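Local coordinates for protein BIFUNCTIONAL PROTEIN Proline utilization A (PutA) (Corynebacterium freiburgense, PDB 5UX5) that catalyses both steps of proline oxidation to glutamate, pairing an FAD-dependent proline dehydrogenase with an NAD-dependent aldehyde dehydrogenase on a single polypeptide, at residues 308-312 with 962-966; 465-469 with 881-885; 981-987 with 1000-1004; 1016-1020 with 1040-1045. One frame throughout, in Å; residues are numbered along the deposited sequence.

Interaction 1 of 4, residues 308-312 with 962-966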
loop_
_atom_site.group_PDB
_atom_site.type_symbol
_atom_site.label_atom_id
_atom_site.label_comp_id
_atom_site.label_asym_id
_atom_site.label_seq_id
_atom_site.Cartn_x
_atom_site.Cartn_y
_atom_site.Cartn_z
ATOM N N VAL A 308 6.457 -4.042 -9.907
ATOM C CA VAL A 308 5.643 -4.252 -8.705
ATOM C C VAL A 308 4.889 -2.977 -8.339
ATOM O O VAL A 308 3.692 -3.012 -8.049
ATOM C CB VAL A 308 6.499 -4.760 -7.526
ATOM C CG1 VAL A 308 5.738 -4.555 -6.234
ATOM C CG2 VAL A 308 6.908 -6.247 -7.693
ATOM N N ASP A 309 5.593 -1.842 -8.283
ATOM C CA ASP A 309 4.956 -0.566 -7.941
ATOM C C ASP A 309 3.751 -0.293 -8.845
ATOM O O ASP A 309 2.714 0.213 -8.391
ATOM C CB ASP A 309 5.985 0.572 -8.039
ATOM C CG ASP A 309 5.474 1.877 -7.455
ATOM O OD1 ASP A 309 4.794 1.815 -6.427
ATOM O OD2 ASP A 309 5.738 2.971 -7.996
ATOM N N ALA A 310 3.892 -0.594 -10.141
ATOM C CA ALA A 310 2.809 -0.412 -11.099
ATOM C C ALA A 310 1.661 -1.387 -10.847
ATOM O O ALA A 310 0.498 -0.974 -10.730
ATOM C CB ALA A 310 3.338 -0.563 -12.529
ATOM N N GLU A 311 1.960 -2.689 -10.763
ATOM C CA GLU A 311 0.868 -3.654 -10.650
ATOM C C GLU A 311 0.050 -3.424 -9.371
ATOM O O GLU A 311 -1.179 -3.540 -9.390
ATOM C CB GLU A 311 1.401 -5.094 -10.705
ATOM C CG GLU A 311 0.269 -6.152 -10.623
ATOM C CD GLU A 311 0.778 -7.578 -10.622
ATOM O OE1 GLU A 311 0.109 -8.453 -11.220
ATOM O OE2 GLU A 311 1.846 -7.828 -10.017
ATOM N N LEU A 312 0.701 -3.022 -8.274
ATOM C CA LEU A 312 -0.018 -2.755 -7.033
ATOM C C LEU A 312 -1.013 -1.608 -7.181
ATOM O O LEU A 312 -2.097 -1.644 -6.591
ATOM C CB LEU A 312 0.960 -2.427 -5.901
ATOM C CG LEU A 312 1.727 -3.610 -5.284
ATOM C CD1 LEU A 312 2.720 -3.164 -4.233
ATOM C CD2 LEU A 312 0.783 -4.720 -4.734
ATOM N N LEU A 962 -2.980 -10.851 -9.064
ATOM C CA LEU A 962 -1.747 -10.089 -9.249
ATOM C C LEU A 962 -0.533 -11.001 -9.242
ATOM O O LEU A 962 -0.502 -11.995 -8.524
ATOM C CB LEU A 962 -1.558 -9.075 -8.120
ATOM C CG LEU A 962 -2.675 -8.084 -7.856
ATOM C CD1 LEU A 962 -2.281 -7.109 -6.765
ATOM C CD2 LEU A 962 -2.946 -7.367 -9.093
ATOM N N ARG A 963 0.504 -10.642 -10.019
ATOM C CA ARG A 963 1.757 -11.399 -9.954
ATOM C C ARG A 963 2.462 -11.206 -8.607
ATOM O O ARG A 963 2.822 -12.181 -7.944
ATOM C CB ARG A 963 2.668 -11.010 -11.119
ATOM C CG ARG A 963 2.533 -11.897 -12.376
ATOM C CD ARG A 963 2.948 -11.190 -13.703
ATOM N NE ARG A 963 1.961 -10.179 -14.113
ATOM C CZ ARG A 963 2.167 -8.857 -14.134
ATOM N NH1 ARG A 963 1.183 -8.037 -14.517
ATOM N NH2 ARG A 963 3.350 -8.345 -13.768
ATOM N N CYS A 964 2.607 -9.963 -8.145
ATOM C CA CYS A 964 3.510 -9.698 -7.028
ATOM C C CYS A 964 2.879 -9.938 -5.656
ATOM O O CYS A 964 3.586 -9.901 -4.643
ATOM C CB CYS A 964 3.989 -8.249 -7.088
ATOM S SG CYS A 964 2.623 -7.103 -6.841
ATOM N N GLU A 965 1.576 -10.165 -5.585
ATOM C CA GLU A 965 0.912 -10.280 -4.298
ATOM C C GLU A 965 -0.219 -11.295 -4.405
ATOM O O GLU A 965 -1.152 -11.112 -5.184
ATOM C CB GLU A 965 0.390 -8.922 -3.858
ATOM C CG GLU A 965 -0.263 -8.897 -2.519
ATOM C CD GLU A 965 -0.627 -7.502 -2.112
ATOM O OE1 GLU A 965 -1.694 -6.990 -2.546
ATOM O OE2 GLU A 965 0.188 -6.892 -1.373
ATOM N N SER A 966 -0.131 -12.359 -3.617
ATOM C CA SER A 966 -1.211 -13.330 -3.491
ATOM C C SER A 966 -2.298 -12.774 -2.582
ATOM O O SER A 966 -2.025 -12.397 -1.443
ATOM C CB SER A 966 -0.674 -14.641 -2.930
ATOM O OG SER A 966 -1.751 -15.494 -2.633
#

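Interaction 2 of 4, residues 465-469 with 881-885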
loop_
_atom_site.group_PDB
_atom_site.type_symbol
_atom_site.label_atom_id
_atom_site.label_comp_id
_atom_site.label_asym_id
_atom_site.label_seq_id
_atom_site.Cartn_x
_atom_site.Cartn_y
_atom_site.Cartn_z
ATOM N N GLU A 465 -6.560 -0.293 -18.091
ATOM C CA GLU A 465 -7.880 -0.673 -17.590
ATOM C C GLU A 465 -7.714 -1.724 -16.504
ATOM O O GLU A 465 -7.060 -2.751 -16.708
ATOM C CB GLU A 465 -8.776 -1.181 -18.720
ATOM C CG GLU A 465 -10.101 -0.405 -18.873
ATOM C CD GLU A 465 -9.983 0.835 -19.764
ATOM O OE1 GLU A 465 -11.015 1.234 -20.359
ATOM O OE2 GLU A 465 -8.871 1.407 -19.882
ATOM N N THR A 466 -8.239 -1.423 -15.325
ATOM C CA THR A 466 -8.176 -2.307 -14.173
ATOM C C THR A 466 -9.550 -2.305 -13.539
ATOM O O THR A 466 -10.342 -1.392 -13.771
ATOM C CB THR A 466 -7.165 -1.821 -13.123
ATOM O OG1 THR A 466 -7.532 -0.499 -12.706
ATOM C CG2 THR A 466 -5.771 -1.767 -13.679
ATOM N N PHE A 467 -9.840 -3.312 -12.717
ATOM C CA PHE A 467 -11.097 -3.245 -11.979
ATOM C C PHE A 467 -11.038 -2.220 -10.838
ATOM O O PHE A 467 -11.924 -1.363 -10.716
ATOM C CB PHE A 467 -11.494 -4.594 -11.408
ATOM C CG PHE A 467 -12.661 -4.480 -10.497
ATOM C CD1 PHE A 467 -13.939 -4.362 -11.023
ATOM C CD2 PHE A 467 -12.483 -4.376 -9.128
ATOM C CE1 PHE A 467 -15.019 -4.205 -10.207
ATOM C CE2 PHE A 467 -13.565 -4.213 -8.296
ATOM C CZ PHE A 467 -14.839 -4.129 -8.838
ATOM N N ASN A 468 -10.053 -2.338 -9.942
ATOM C CA ASN A 468 -9.901 -1.349 -8.875
ATOM C C ASN A 468 -9.510 0.000 -9.445
ATOM O O ASN A 468 -8.661 0.082 -10.335
ATOM C CB ASN A 468 -8.863 -1.802 -7.865
ATOM C CG ASN A 468 -9.305 -3.013 -7.113
ATOM O OD1 ASN A 468 -8.931 -4.151 -7.442
ATOM N ND2 ASN A 468 -10.166 -2.791 -6.115
ATOM N N ALA A 469 -10.169 1.055 -8.967
ATOM C CA ALA A 469 -9.815 2.418 -9.363
ATOM C C ALA A 469 -8.379 2.750 -8.962
ATOM O O ALA A 469 -7.944 2.434 -7.848
ATOM C CB ALA A 469 -10.779 3.409 -8.710
ATOM N N ILE A 881 -7.749 -3.205 0.073
ATOM C CA ILE A 881 -8.311 -2.785 -1.198
ATOM C C ILE A 881 -9.467 -3.711 -1.554
ATOM O O ILE A 881 -9.334 -4.941 -1.505
ATOM C CB ILE A 881 -7.228 -2.734 -2.285
ATOM C CG1 ILE A 881 -6.365 -1.466 -2.055
ATOM C CG2 ILE A 881 -7.869 -2.678 -3.631
ATOM C CD1 ILE A 881 -4.991 -1.538 -2.578
ATOM N N VAL A 882 -10.597 -3.106 -1.925
ATOM C CA VAL A 882 -11.830 -3.790 -2.285
ATOM C C VAL A 882 -11.523 -5.004 -3.142
ATOM O O VAL A 882 -10.696 -4.949 -4.050
ATOM C CB VAL A 882 -12.783 -2.852 -3.035
ATOM C CG1 VAL A 882 -13.912 -3.657 -3.633
ATOM C CG2 VAL A 882 -13.317 -1.794 -2.114
ATOM N N GLN A 883 -12.124 -6.128 -2.784
ATOM C CA GLN A 883 -12.010 -7.398 -3.483
ATOM C C GLN A 883 -10.633 -8.041 -3.377
ATOM O O GLN A 883 -10.538 -9.269 -3.333
ATOM C CB GLN A 883 -12.419 -7.243 -4.938
ATOM C CG GLN A 883 -12.550 -8.570 -5.589
ATOM C CD GLN A 883 -12.620 -8.461 -7.089
ATOM O OE1 GLN A 883 -13.479 -9.083 -7.719
ATOM N NE2 GLN A 883 -11.720 -7.662 -7.676
ATOM N N ARG A 884 -9.558 -7.241 -3.344
ATOM C CA ARG A 884 -8.232 -7.800 -3.077
ATOM C C ARG A 884 -8.153 -8.328 -1.657
ATOM O O ARG A 884 -7.708 -9.454 -1.428
ATOM C CB ARG A 884 -7.146 -6.754 -3.289
ATOM C CG ARG A 884 -6.734 -6.479 -4.704
ATOM C CD ARG A 884 -5.437 -5.694 -4.697
ATOM N NE ARG A 884 -5.222 -4.919 -5.912
ATOM C CZ ARG A 884 -4.256 -4.011 -6.036
ATOM N NH1 ARG A 884 -3.444 -3.778 -5.027
ATOM N NH2 ARG A 884 -4.110 -3.329 -7.157
ATOM N N GLN A 885 -8.495 -7.483 -0.684
ATOM C CA GLN A 885 -8.530 -7.837 0.739
ATOM C C GLN A 885 -9.888 -7.391 1.258
ATOM O O GLN A 885 -10.041 -6.260 1.742
ATOM C CB GLN A 885 -7.390 -7.181 1.521
ATOM C CG GLN A 885 -6.003 -7.487 0.972
ATOM C CD GLN A 885 -5.516 -6.395 0.036
ATOM O OE1 GLN A 885 -5.994 -5.253 0.105
ATOM N NE2 GLN A 885 -4.588 -6.744 -0.871
#

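Interaction 3 of 4, residues 981-987 with 1000-1004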
loop_
_atom_site.group_PDB
_atom_site.type_symbol
_atom_site.label_atom_id
_atom_site.label_comp_id
_atom_site.label_asym_id
_atom_site.label_seq_id
_atom_site.Cartn_x
_atom_site.Cartn_y
_atom_site.Cartn_z
ATOM N N GLY A 981 -34.107 -23.544 20.687
ATOM C CA GLY A 981 -35.363 -24.090 20.216
ATOM C C GLY A 981 -35.286 -25.593 20.085
ATOM O O GLY A 981 -34.219 -26.201 20.169
ATOM N N ASP A 982 -36.451 -26.195 19.852
ATOM C CA ASP A 982 -36.543 -27.652 19.738
ATOM C C ASP A 982 -37.257 -28.017 18.451
ATOM O O ASP A 982 -38.429 -27.671 18.258
ATOM C CB ASP A 982 -37.240 -28.279 20.951
ATOM C CG ASP A 982 -36.415 -28.130 22.238
ATOM O OD1 ASP A 982 -35.176 -28.367 22.226
ATOM O OD2 ASP A 982 -37.013 -27.750 23.267
ATOM N N ASP A 983 -36.533 -28.698 17.568
ATOM C CA ASP A 983 -37.069 -29.197 16.314
ATOM C C ASP A 983 -36.073 -30.188 15.749
ATOM O O ASP A 983 -35.021 -29.784 15.243
ATOM C CB ASP A 983 -37.336 -28.059 15.342
ATOM C CG ASP A 983 -37.992 -28.532 14.071
ATOM O OD1 ASP A 983 -37.435 -29.419 13.389
ATOM O OD2 ASP A 983 -39.075 -28.022 13.756
ATOM N N GLU A 984 -36.385 -31.483 15.845
ATOM C CA GLU A 984 -35.384 -32.497 15.532
ATOM C C GLU A 984 -34.922 -32.407 14.081
ATOM O O GLU A 984 -33.721 -32.503 13.793
ATOM C CB GLU A 984 -35.920 -33.887 15.832
ATOM C CG GLU A 984 -34.815 -34.908 16.007
ATOM C CD GLU A 984 -35.279 -36.342 15.741
ATOM O OE1 GLU A 984 -36.501 -36.628 15.899
ATOM O OE2 GLU A 984 -34.409 -37.173 15.362
ATOM N N GLU A 985 -35.852 -32.191 13.155
ATOM C CA GLU A 985 -35.450 -32.179 11.758
ATOM C C GLU A 985 -34.487 -31.031 11.490
ATOM O O GLU A 985 -33.426 -31.238 10.899
ATOM C CB GLU A 985 -36.673 -32.115 10.846
ATOM C CG GLU A 985 -36.288 -31.791 9.436
ATOM C CD GLU A 985 -37.381 -32.063 8.420
ATOM O OE1 GLU A 985 -38.507 -31.532 8.557
ATOM O OE2 GLU A 985 -37.091 -32.808 7.464
ATOM N N GLN A 986 -34.826 -29.814 11.942
ATOM C CA GLN A 986 -33.938 -28.671 11.722
ATOM C C GLN A 986 -32.626 -28.849 12.475
ATOM O O GLN A 986 -31.554 -28.532 11.947
ATOM C CB GLN A 986 -34.617 -27.363 12.132
ATOM C CG GLN A 986 -35.855 -27.035 11.316
ATOM C CD GLN A 986 -36.676 -25.884 11.884
ATOM O OE1 GLN A 986 -36.193 -25.095 12.691
ATOM N NE2 GLN A 986 -37.930 -25.790 11.464
ATOM N N PHE A 987 -32.683 -29.380 13.699
ATOM C CA PHE A 987 -31.440 -29.693 14.388
ATOM C C PHE A 987 -30.570 -30.673 13.599
ATOM O O PHE A 987 -29.343 -30.613 13.683
ATOM C CB PHE A 987 -31.713 -30.232 15.785
ATOM C CG PHE A 987 -30.525 -30.137 16.687
ATOM C CD1 PHE A 987 -30.229 -28.942 17.338
ATOM C CD2 PHE A 987 -29.670 -31.212 16.854
ATOM C CE1 PHE A 987 -29.110 -28.825 18.160
ATOM C CE2 PHE A 987 -28.539 -31.107 17.681
ATOM C CZ PHE A 987 -28.262 -29.909 18.332
ATOM N N GLU A 1000 -18.916 -27.263 16.592
ATOM C CA GLU A 1000 -19.577 -27.880 17.728
ATOM C C GLU A 1000 -20.911 -27.186 17.912
ATOM O O GLU A 1000 -20.971 -25.956 17.875
ATOM C CB GLU A 1000 -18.721 -27.753 18.981
ATOM C CG GLU A 1000 -19.304 -28.368 20.226
ATOM C CD GLU A 1000 -18.621 -27.907 21.518
ATOM O OE1 GLU A 1000 -18.830 -28.577 22.550
ATOM O OE2 GLU A 1000 -17.888 -26.889 21.516
ATOM N N LEU A 1001 -21.983 -27.969 18.011
ATOM C CA LEU A 1001 -23.305 -27.455 18.348
ATOM C C LEU A 1001 -23.500 -27.539 19.860
ATOM O O LEU A 1001 -23.176 -28.561 20.470
ATOM C CB LEU A 1001 -24.382 -28.249 17.629
ATOM C CG LEU A 1001 -24.202 -28.233 16.132
ATOM C CD1 LEU A 1001 -25.225 -29.102 15.453
ATOM C CD2 LEU A 1001 -24.369 -26.841 15.687
ATOM N N ARG A 1002 -23.974 -26.450 20.468
ATOM C CA ARG A 1002 -24.327 -26.420 21.886
ATOM C C ARG A 1002 -25.765 -25.952 22.021
ATOM O O ARG A 1002 -26.099 -24.855 21.553
ATOM C CB ARG A 1002 -23.407 -25.503 22.699
ATOM C CG ARG A 1002 -22.042 -26.035 22.939
ATOM C CD ARG A 1002 -21.273 -25.107 23.857
ATOM N NE ARG A 1002 -19.830 -25.300 23.739
ATOM C CZ ARG A 1002 -18.931 -24.379 24.065
ATOM N NH1 ARG A 1002 -19.341 -23.208 24.530
ATOM N NH2 ARG A 1002 -17.630 -24.618 23.921
ATOM N N LYS A 1003 -26.615 -26.796 22.624
ATOM C CA LYS A 1003 -27.992 -26.412 22.912
ATOM C C LYS A 1003 -28.005 -25.391 24.038
ATOM O O LYS A 1003 -27.171 -25.436 24.940
ATOM C CB LYS A 1003 -28.843 -27.632 23.275
ATOM C CG LYS A 1003 -29.748 -28.101 22.117
ATOM C CD LYS A 1003 -30.403 -29.442 22.407
ATOM C CE LYS A 1003 -31.135 -29.997 21.187
ATOM N NZ LYS A 1003 -32.323 -29.176 20.792
ATOM N N LEU A 1004 -28.898 -24.412 23.931
ATOM C CA LEU A 1004 -28.896 -23.250 24.807
ATOM C C LEU A 1004 -30.309 -22.998 25.302
ATOM O O LEU A 1004 -31.253 -22.990 24.506
ATOM C CB LEU A 1004 -28.377 -22.016 24.077
ATOM C CG LEU A 1004 -28.222 -20.715 24.865
ATOM C CD1 LEU A 1004 -26.912 -20.659 25.651
ATOM C CD2 LEU A 1004 -28.324 -19.577 23.899
#

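Interaction 4 of 4, residues 1016-1020 with 1040-1045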
loop_
_atom_site.group_PDB
_atom_site.type_symbol
_atom_site.label_atom_id
_atom_site.label_comp_id
_atom_site.label_asym_id
_atom_site.label_seq_id
_atom_site.Cartn_x
_atom_site.Cartn_y
_atom_site.Cartn_z
ATOM N N ILE A 1016 -25.846 -17.559 17.647
ATOM C CA ILE A 1016 -26.923 -18.363 18.213
ATOM C C ILE A 1016 -27.927 -18.620 17.106
ATOM O O ILE A 1016 -28.496 -17.667 16.558
ATOM C CB ILE A 1016 -27.584 -17.672 19.412
ATOM C CG1 ILE A 1016 -26.558 -17.408 20.499
ATOM C CG2 ILE A 1016 -28.625 -18.507 19.975
ATOM C CD1 ILE A 1016 -26.888 -16.185 21.318
ATOM N N ARG A 1017 -28.095 -19.900 16.735
ATOM C CA ARG A 1017 -29.033 -20.287 15.681
ATOM C C ARG A 1017 -30.389 -20.634 16.289
ATOM O O ARG A 1017 -30.469 -21.419 17.240
ATOM C CB ARG A 1017 -28.507 -21.476 14.877
ATOM C CG ARG A 1017 -29.246 -21.729 13.567
ATOM C CD ARG A 1017 -29.015 -20.583 12.600
ATOM N NE ARG A 1017 -29.572 -20.813 11.261
ATOM C CZ ARG A 1017 -30.769 -20.401 10.850
ATOM N NH1 ARG A 1017 -31.584 -19.739 11.659
ATOM N NH2 ARG A 1017 -31.158 -20.657 9.610
ATOM N N ALA A 1018 -31.449 -20.053 15.728
ATOM C CA ALA A 1018 -32.813 -20.297 16.174
ATOM C C ALA A 1018 -33.427 -21.410 15.339
ATOM O O ALA A 1018 -33.405 -21.357 14.100
ATOM C CB ALA A 1018 -33.671 -19.045 16.045
ATOM N N ILE A 1019 -33.960 -22.428 16.015
ATOM C CA ILE A 1019 -34.689 -23.482 15.329
ATOM C C ILE A 1019 -36.075 -23.612 15.945
ATOM O O ILE A 1019 -36.271 -23.378 17.142
ATOM C CB ILE A 1019 -33.923 -24.827 15.369
ATOM C CG1 ILE A 1019 -33.868 -25.417 16.783
ATOM C CG2 ILE A 1019 -32.522 -24.661 14.804
ATOM C CD1 ILE A 1019 -33.355 -26.823 16.796
ATOM N N GLY A 1020 -37.044 -24.003 15.120
ATOM C CA GLY A 1020 -38.385 -24.262 15.608
ATOM C C GLY A 1020 -39.336 -23.110 15.338
ATOM O O GLY A 1020 -38.992 -22.098 14.718
ATOM N N ILE A 1040 -29.285 -15.679 15.105
ATOM C CA ILE A 1040 -29.647 -15.949 13.714
ATOM C C ILE A 1040 -31.045 -16.572 13.726
ATOM O O ILE A 1040 -31.220 -17.754 14.051
ATOM C CB ILE A 1040 -28.613 -16.861 13.054
ATOM C CG1 ILE A 1040 -27.215 -16.226 13.203
ATOM C CG2 ILE A 1040 -28.987 -17.164 11.628
ATOM C CD1 ILE A 1040 -26.035 -17.197 13.031
ATOM N N ASP A 1041 -32.059 -15.771 13.403
ATOM C CA ASP A 1041 -33.425 -16.178 13.705
ATOM C C ASP A 1041 -34.298 -16.337 12.463
ATOM O O ASP A 1041 -35.531 -16.423 12.591
ATOM C CB ASP A 1041 -34.082 -15.209 14.703
ATOM C CG ASP A 1041 -34.163 -13.769 14.194
ATOM O OD1 ASP A 1041 -34.000 -13.502 12.972
ATOM O OD2 ASP A 1041 -34.463 -12.900 15.038
ATOM N N GLY A 1042 -33.712 -16.367 11.277
ATOM C CA GLY A 1042 -34.465 -16.694 10.088
ATOM C C GLY A 1042 -34.718 -18.180 9.982
ATOM O O GLY A 1042 -34.152 -19.006 10.730
ATOM N N PRO A 1043 -35.552 -18.558 9.007
ATOM C CA PRO A 1043 -35.811 -19.989 8.768
ATOM C C PRO A 1043 -34.535 -20.727 8.399
ATOM O O PRO A 1043 -33.623 -20.177 7.782
ATOM C CB PRO A 1043 -36.806 -20.002 7.600
ATOM C CG PRO A 1043 -36.859 -18.590 7.070
ATOM C CD PRO A 1043 -35.920 -17.718 7.863
ATOM N N VAL A 1044 -34.474 -21.987 8.804
ATOM C CA VAL A 1044 -33.358 -22.846 8.434
ATOM C C VAL A 1044 -33.479 -23.196 6.961
ATOM O O VAL A 1044 -34.485 -23.768 6.527
ATOM C CB VAL A 1044 -33.329 -24.107 9.306
ATOM C CG1 VAL A 1044 -32.153 -24.951 8.940
ATOM C CG2 VAL A 1044 -33.245 -23.712 10.764
ATOM N N LEU A 1045 -32.450 -22.867 6.185
ATOM C CA LEU A 1045 -32.499 -23.065 4.742
ATOM C C LEU A 1045 -31.873 -24.387 4.345
ATOM O O LEU A 1045 -30.827 -24.790 4.870
ATOM C CB LEU A 1045 -31.795 -21.948 3.988
ATOM C CG LEU A 1045 -32.368 -20.579 4.270
ATOM C CD1 LEU A 1045 -31.725 -19.550 3.338
ATOM C CD2 LEU A 1045 -33.865 -20.586 4.164
#

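Interaction 1 of 4, residues 308-312 with 962-966
Glu311 leaves the helix of residues 303-313 with its side chain extended and sets its carboxylate against the backbone of 962-964. Two successive backbone N-H groups meet it, one on each oxygen: Arg963 N lies 2.5 Å from Glu311 OE1 and Cys964 N lies 2.9 Å from Glu311 OE2. Both donors arrive on the syn side, about 30° out of the carboxylate plane, and this pair of bonds fixes the rotation of the group. The Arg963 guanidinium turns a face to Glu311 OE1, which sits 3.5 Å from its NH1; the pairing is one of charges alone, with no N-H aimed at the oxygen.

Cys964 fills the apolar side. Its CB touches Val308 CG2 at 3.6 Å, and SG, turned toward the helix with chi1 65°, packs 3.7 Å from Leu312 CD2. That same methyl of Leu312 lies against the carboxyl end of Glu965, whose oxygens are bound by Asn967 and Arg875.

The contact thus joins a helix of the proline dehydrogenase TIM barrel to the start of strand 965-980. Cys964 and Ser966 are in turn hydrogen-bonded through their backbones to Asn1065 and Thr1063, where the antiparallel strand 1056-1064 runs alongside.

Interaction 2 of 4, residues 465-469 with 881-885
Asn468 and Phe467 meet a five-residue turn, 881-885, in which Gln885 N bonds back to Ile881 O, the closure of an alpha-turn. The turn belongs to the aldehyde dehydrogenase part of the chain, between strands 870-873 and 890-891, and the partner segment is a loop leading toward helix 477-484. The contact is therefore loop against loop.

One hydrogen bond crosses it: Asn468 ND2 donates an N-H to Val882 O at 3.0 Å, with an N-H...O angle of 158°. The acceptor lies close to the plane of the asparagine amide, 13° out of it. The other strong partner of ND2 is Asp562 OD2 on helix 550-574, and Asp562 OD1 takes Ala469 N, so this aspartate probably helps position the amide.

Van der Waals contacts flank the bond. Ile881 CG2 lies 3.4 Å from Asn468 ND2. The Phe467 ring brings CD2 within 3.7 Å of Gln883 NE2, ring and amide planes lying 46° apart. Arg569 ties the two together from outside, making a cation-pi contact with Phe467 and a hydrogen bond to Gln883 OE1.

Looser still is the approach of Arg884, whose NE stays 4.1 Å from Asn468 OD1; its guanidinium bonds to Leu312 O instead. Within the turn, a side chain completes the closure: Ile881 N donates to Gln885 OE1 at 2.7 Å, nearly along the C=O axis.

Interaction 3 of 4, residues 981-987 with 1000-1004
In the beta-alpha-beta unit made by strand 965-980, helix 984-997 and strand 1000-1003, Phe987 in the first turn of the helix and Asp982 in the loop just before it meet Lys1003 on the second strand. The lysine chain runs over one face of the Phe987 ring. Its CE is 4.1 Å from the ring centroid, only 20° off the normal, a CH-pi contact; its NZ stands off-centre at 4.5 Å from the centroid, close enough for a cation-pi interaction. A bend in the last torsion (chi4 -67°) turns the ammonium back to the loop, where Asp982 OD1 lies 3.3 Å from Lys1003 NZ in a salt bridge with a weak hydrogen bond.

Beside the lysine, Leu1001 CD1 comes to the ring at Phe987 CZ, 4.3 Å away, an apolar touch in what is a surface contact throughout. The helix itself begins with Asp983 as N-cap: Asp983 OD1 accepts from Gln986 N at 3.0 Å in an almost straight bond.

Phe987 also packs on Val979 of the first strand and on Ile1019, and Leu1001 lies against Leu990 and Ala994 farther along the helix. Strand 1000-1003 pairs in parallel with strand 965-980, so the helix start is held against two adjacent strands.

Interaction 4 of 4, residues 1016-1020 with 1040-1045
Arg1017 is folded over the end of strand 1038-1040 and the loop after it, and there the packing is close. Its chain bends at chi2 (66°), which carries the guanidinium off the strand and across Ile1040; Arg1017 CD rests 3.6 Å from Ile1040 CG2. That methyl lies over one face of the guanidinium, and Val1044 CG2 lies over the opposite one. The edge is given to carbonyls: Arg1017 NH1 meets Gly1042 O at 2.8 Å, nearly straight (176°) and in the guanidinium plane, while NH2 reaches Pro1043 O at 3.1 Å and also pairs with Glu1051 in a salt bridge. NH1 makes a second, more bent bond to Ile1040 O.

Around this, Arg1017 and Ile1040 are paired in a parallel bridge, their side chains on the same face of the sheet. Ile1040 N donates to Ile1016 O, and Ile1040 O accepts from Ala1018 N at 2.9 Å, so that carbonyl serves both the strand and the arginine. Strand 1015-1018 runs parallel to strand 965-980 on one edge and to strand 1038-1040 on the other, an order consistent with a Rossmann-like fold. On the inner side, Ile1019 CG2 makes a looser apolar touch with Val1044 CG2 at 4.2 Å.

Toward solvent the contact thins out. Ala1018 CB touches Asp1041 CA at 3.7 Å, but the aspartate carboxylate points elsewhere and its OD2 is bonded to Tyr1029. Pro1043 lends its carbonyl while its exposed ring leads away.

The four contacts form two groups. Interactions 1 and 2 have centres 12 Å apart and touch directly: Arg884 NH2 of interaction 2 probably bonds to Leu312 O of interaction 1 at 2.7 Å, linking proline dehydrogenase and aldehyde dehydrogenase parts. Interaction 1 lies toward the FAD site without touching it, the Arg963 side chain being about 11 Å from the bound FAD. Interactions 3 and 4, with centres 10 Å apart, share another probable bond, Gln986 OE1 to Gly1020 N at 2.8 Å, while Ile1019 packs against the helix start, its CD1 near Asp983 O. The centres of interactions 1 and 3 lie 47 Å apart, yet strand 965-980 begins in interaction 1 and runs toward interaction 3.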